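Local coordinates for GTPase subunit of restriction endonuclease (PDB 6P0F), which probably recognises and binds DNA through its N-terminal YTH-like domain, as part of a McrBC-type restriction system driven by GTP, at residues 16-19 / 20-23; 108-111 / 112-116. All blocks are in the same frame, centred on the assembly; numbering follows the deposited sequence.

Interaction 1 (16-19 / 20-23); sequences EYEN and FEET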
loop_
_atom_site.group_PDB
_atom_site.type_symbol
_atom_site.label_atom_id
_atom_site.label_comp_id
_atom_site.label_asym_id
_atom_site.label_seq_id
_atom_site.Cartn_x
_atom_site.Cartn_y
_atom_site.Cartn_z
ATOM N N GLU A 16 7.811 8.883 5.123
ATOM C CA GLU A 16 6.878 7.897 4.576
ATOM C C GLU A 16 7.051 7.745 3.070
ATOM O O GLU A 16 7.057 6.612 2.540
ATOM C CB GLU A 16 5.448 8.313 4.915
ATOM C CG GLU A 16 4.413 7.319 4.548
ATOM C CD GLU A 16 3.056 7.678 5.154
ATOM O OE1 GLU A 16 2.565 8.829 4.944
ATOM O OE2 GLU A 16 2.489 6.795 5.845
ATOM N N TYR A 17 7.179 8.866 2.352
ATOM C CA TYR A 17 7.376 8.760 0.917
ATOM C C TYR A 17 8.726 8.129 0.615
ATOM O O TYR A 17 8.840 7.326 -0.302
ATOM C CB TYR A 17 7.289 10.104 0.195
ATOM C CG TYR A 17 7.411 9.927 -1.299
ATOM C CD1 TYR A 17 6.315 9.533 -2.065
ATOM C CD2 TYR A 17 8.631 10.077 -1.959
ATOM C CE1 TYR A 17 6.408 9.342 -3.430
ATOM C CE2 TYR A 17 8.731 9.871 -3.334
ATOM C CZ TYR A 17 7.620 9.498 -4.060
ATOM O OH TYR A 17 7.675 9.285 -5.419
ATOM N N GLU A 18 9.771 8.514 1.351
ATOM C CA GLU A 18 11.075 7.889 1.144
ATOM C C GLU A 18 10.982 6.372 1.300
ATOM O O GLU A 18 11.530 5.614 0.488
ATOM C CB GLU A 18 12.099 8.467 2.126
ATOM C CG GLU A 18 12.270 9.973 1.964
ATOM C CD GLU A 18 12.833 10.336 0.600
ATOM O OE1 GLU A 18 12.084 10.861 -0.240
ATOM O OE2 GLU A 18 14.024 10.074 0.348
ATOM N N ASN A 19 10.275 5.911 2.335
ATOM C CA ASN A 19 10.135 4.472 2.551
ATOM C C ASN A 19 9.339 3.821 1.421
ATOM O O ASN A 19 9.677 2.724 0.962
ATOM C CB ASN A 19 9.440 4.227 3.890
ATOM C CG ASN A 19 10.324 4.588 5.087
ATOM O OD1 ASN A 19 11.488 4.903 4.919
ATOM N ND2 ASN A 19 9.762 4.534 6.272
ATOM N N PHE A 20 8.282 4.487 0.975
ATOM C CA PHE A 20 7.443 3.998 -0.128
ATOM C C PHE A 20 8.220 3.906 -1.433
ATOM O O PHE A 20 8.100 2.929 -2.179
ATOM C CB PHE A 20 6.261 4.951 -0.263
ATOM C CG PHE A 20 5.285 4.604 -1.325
ATOM C CD1 PHE A 20 4.388 3.566 -1.143
ATOM C CD2 PHE A 20 5.218 5.348 -2.508
ATOM C CE1 PHE A 20 3.443 3.268 -2.141
ATOM C CE2 PHE A 20 4.264 5.063 -3.481
ATOM C CZ PHE A 20 3.391 4.023 -3.286
ATOM N N GLU A 21 9.007 4.934 -1.734
ATOM C CA GLU A 21 9.855 4.886 -2.912
ATOM C C GLU A 21 10.804 3.698 -2.848
ATOM O O GLU A 21 11.024 3.014 -3.849
ATOM C CB GLU A 21 10.627 6.204 -3.024
ATOM C CG GLU A 21 11.526 6.302 -4.240
ATOM C CD GLU A 21 12.197 7.672 -4.330
ATOM O OE1 GLU A 21 12.836 8.069 -3.336
ATOM O OE2 GLU A 21 12.042 8.359 -5.364
ATOM N N GLU A 22 11.335 3.409 -1.659
ATOM C CA GLU A 22 12.315 2.350 -1.539
ATOM C C GLU A 22 11.715 0.978 -1.832
ATOM O O GLU A 22 12.294 0.192 -2.588
ATOM C CB GLU A 22 12.948 2.371 -0.153
ATOM C CG GLU A 22 13.986 1.291 0.011
ATOM C CD GLU A 22 15.322 1.642 -0.686
ATOM O OE1 GLU A 22 15.984 0.714 -1.179
ATOM O OE2 GLU A 22 15.686 2.850 -0.687
ATOM N N THR A 23 10.587 0.640 -1.208
ATOM C CA THR A 23 10.124 -0.728 -1.265
ATOM C C THR A 23 8.878 -0.968 -2.094
ATOM O O THR A 23 8.586 -2.131 -2.349
ATOM C CB THR A 23 9.875 -1.295 0.139
ATOM O OG1 THR A 23 8.902 -0.523 0.831
ATOM C CG2 THR A 23 11.188 -1.302 0.951
HETATM O O HOH W 1 9.754 8.524 -6.885
#
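Successive i to i+4 backbone bonds join 16-19 to 20-23 as one continuous run of α-helix, the N-H of Glu-21 meeting Tyr-17 O at 2.8 Å and that of Phe-20 meeting Glu-16 O at 2.9 Å. The turn widens over 21-23, where Thr-23 N still reaches Asn-19 O (3.1 Å). Tyr-17 and Glu-21, one turn apart, pass each other at a slant: the ring atom CE2 of Tyr-17 comes to 4.1 Å from Glu-21 CB, with the ring and carboxylate planes 59° apart. With CG of Glu-21 trans to N (chi1 -178°) and the chain extended beyond it, OE2 is brought near the hydroxyl end of the tyrosine, where one water joins the two, 2.7 Å from Tyr-17 OH and donating to Glu-21 OE2. On its other flank Tyr-17 presents CE1 to the ring edge of Phe-20 at CD2, 4.3 Å away; both side chains also touch Ile-10 and Val-75 of the central sheet. Glu-18 OE1 lies 4.2 Å from Glu-21 OE1, a proximity of like charges that probably disfavours both being fully ionised. This is an amphipathic helix, its aromatic side laid against the β-sheet of a YTH-like domain and the other side carrying Glu-18, Glu-21 and Glu-22.

Interaction 2 (108-111 / 112-116); sequences VSFL and NDFWR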
loop_
_atom_site.group_PDB
_atom_site.type_symbol
_atom_site.label_atom_id
_atom_site.label_comp_id
_atom_site.label_asym_id
_atom_site.label_seq_id
_atom_site.Cartn_x
_atom_site.Cartn_y
_atom_site.Cartn_z
ATOM N N VAL A 108 12.227 -6.936 14.473
ATOM C CA VAL A 108 12.043 -5.856 13.505
ATOM C C VAL A 108 13.334 -5.195 13.056
ATOM O O VAL A 108 13.301 -4.341 12.156
ATOM C CB VAL A 108 11.110 -4.776 14.093
ATOM C CG1 VAL A 108 9.721 -5.338 14.303
ATOM C CG2 VAL A 108 11.653 -4.216 15.436
ATOM N N SER A 109 14.490 -5.559 13.618
ATOM C CA SER A 109 15.677 -4.768 13.336
ATOM C C SER A 109 15.992 -4.701 11.834
ATOM O O SER A 109 16.487 -3.675 11.350
ATOM C CB SER A 109 16.889 -5.330 14.082
ATOM O OG SER A 109 18.045 -4.651 13.648
ATOM N N PHE A 110 15.779 -5.802 11.103
ATOM C CA PHE A 110 16.144 -5.802 9.684
ATOM C C PHE A 110 15.344 -4.765 8.892
ATOM O O PHE A 110 15.806 -4.310 7.838
ATOM C CB PHE A 110 15.976 -7.205 9.049
ATOM C CG PHE A 110 14.566 -7.558 8.651
ATOM C CD1 PHE A 110 13.629 -7.947 9.605
ATOM C CD2 PHE A 110 14.184 -7.540 7.326
ATOM C CE1 PHE A 110 12.330 -8.278 9.236
ATOM C CE2 PHE A 110 12.894 -7.884 6.947
ATOM C CZ PHE A 110 11.965 -8.254 7.899
ATOM N N LEU A 111 14.171 -4.374 9.373
ATOM C CA LEU A 111 13.352 -3.411 8.638
ATOM C C LEU A 111 14.047 -2.063 8.536
ATOM O O LEU A 111 13.761 -1.297 7.615
ATOM C CB LEU A 111 11.969 -3.257 9.292
ATOM C CG LEU A 111 11.116 -4.523 9.232
ATOM C CD1 LEU A 111 9.859 -4.381 10.069
ATOM C CD2 LEU A 111 10.782 -4.881 7.790
ATOM N N ASN A 112 14.983 -1.763 9.454
ATOM C CA ASN A 112 15.719 -0.511 9.372
ATOM C C ASN A 112 16.730 -0.515 8.240
ATOM O O ASN A 112 17.257 0.553 7.917
ATOM C CB ASN A 112 16.437 -0.224 10.704
ATOM C CG ASN A 112 15.473 -0.035 11.859
ATOM O OD1 ASN A 112 14.474 0.689 11.759
ATOM N ND2 ASN A 112 15.766 -0.698 12.968
ATOM N N ASP A 113 17.013 -1.682 7.649
ATOM C CA ASP A 113 17.817 -1.763 6.427
ATOM C C ASP A 113 17.182 -0.945 5.300
ATOM O O ASP A 113 17.887 -0.439 4.420
ATOM C CB ASP A 113 17.946 -3.213 5.906
ATOM C CG ASP A 113 18.743 -4.168 6.815
ATOM O OD1 ASP A 113 19.323 -3.746 7.844
ATOM O OD2 ASP A 113 18.781 -5.386 6.459
ATOM N N PHE A 114 15.839 -0.871 5.284
ATOM C CA PHE A 114 15.053 -0.346 4.168
ATOM C C PHE A 114 14.311 0.945 4.465
ATOM O O PHE A 114 14.106 1.761 3.556
ATOM C CB PHE A 114 13.979 -1.362 3.758
ATOM C CG PHE A 114 14.487 -2.712 3.555
ATOM C CD1 PHE A 114 15.277 -2.997 2.467
ATOM C CD2 PHE A 114 14.187 -3.719 4.457
ATOM C CE1 PHE A 114 15.755 -4.255 2.272
ATOM C CE2 PHE A 114 14.657 -4.970 4.275
ATOM C CZ PHE A 114 15.451 -5.252 3.184
ATOM N N TRP A 115 13.867 1.125 5.696
ATOM C CA TRP A 115 12.925 2.152 6.058
ATOM C C TRP A 115 13.466 3.009 7.191
ATOM O O TRP A 115 14.024 2.486 8.162
ATOM C CB TRP A 115 11.649 1.506 6.511
ATOM C CG TRP A 115 10.833 0.886 5.435
ATOM C CD1 TRP A 115 10.822 1.220 4.119
ATOM C CD2 TRP A 115 9.885 -0.156 5.605
ATOM N NE1 TRP A 115 9.879 0.457 3.443
ATOM C CE2 TRP A 115 9.318 -0.418 4.337
ATOM C CE3 TRP A 115 9.474 -0.919 6.699
ATOM C CZ2 TRP A 115 8.358 -1.390 4.143
ATOM C CZ3 TRP A 115 8.493 -1.880 6.501
ATOM C CH2 TRP A 115 7.960 -2.106 5.236
ATOM N N ARG A 116 13.265 4.316 7.076
ATOM C CA ARG A 116 13.424 5.193 8.220
ATOM C C ARG A 116 12.387 4.823 9.256
ATOM O O ARG A 116 11.185 4.790 8.953
ATOM C CB ARG A 116 13.253 6.644 7.806
ATOM C CG ARG A 116 14.354 7.182 6.912
ATOM C CD ARG A 116 13.992 8.610 6.550
ATOM N NE ARG A 116 14.975 9.337 5.752
ATOM C CZ ARG A 116 15.330 9.020 4.513
ATOM N NH1 ARG A 116 14.818 7.955 3.916
ATOM N NH2 ARG A 116 16.216 9.769 3.873
HETATM O O HOH W 2 19.157 -3.006 10.292
#
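A short 3-10 turn running into a wider α-type turn, in the loop between strands 91-102 and 123-127, brings 108-111 against 112-116. Asn-112 N donates to Ser-109 O (3.1 Å) and Asp-113 N to Phe-110 O (2.9 Å), both i to i+3 bonds whose donors stand well above the carbonyl plane. Leu-111 O is gripped twice: Phe-114 N approaches from above the plane, while Trp-115 N, at 3.1 Å, lies nearly in line with the C=O and closes the wider turn. On the buried side of the turn the apolar side chains pair i to i+4. Phe-110, with CG wedged between N and the carbonyl carbon (chi1 81°), sets CD2 4.0 Å from CE2 of the Phe-114 ring, which crosses it at a slant. Leu-111 and Trp-115 run side by side in the same direction and touch through CD2 and CZ3; both rest on Leu-124 of strand 123-127. Leu-111 CD2 also lies over one face of the Phe-110 ring, near its rim. On the outer side, Asn-112 folds back over the Ser-109 carbonyl, its CB 3.5 Å from that oxygen, and its OD1 accepts from Glu-119 N. With an alanine here, Glu-119 N would probably lose this acceptor, and the turn its tie to the following chain. The Asp-113 carboxylate adds a water bridge, in which one water donates both to Ser-109 O and, at 2.6 Å, to Asp-113 OD1.

From the N terminus, the chain leaves strand 5-11 and enters helix 15-26, where interaction 1 joins successive turns; much later, after strand 91-102, interaction 2 closes the compact turn that precedes strand 123-127. The two follow in series, neither nesting nor crossing, yet their centres are about 12 Å apart and they touch directly. Probable hydrogen bonds run from Arg-116 N to Asn-19 OD1 (2.9 Å) and from Trp-115 NE1 to Thr-23 OG1 (3.0 Å), which also bonds to Phe-52 O of strand 49-55; NH1 of Arg-116 packs against Glu-18 CB. The far end of 112-116 is thereby fastened to the helix, which itself lies on strands 5-11 and 70-76, joining loop, helix and sheet.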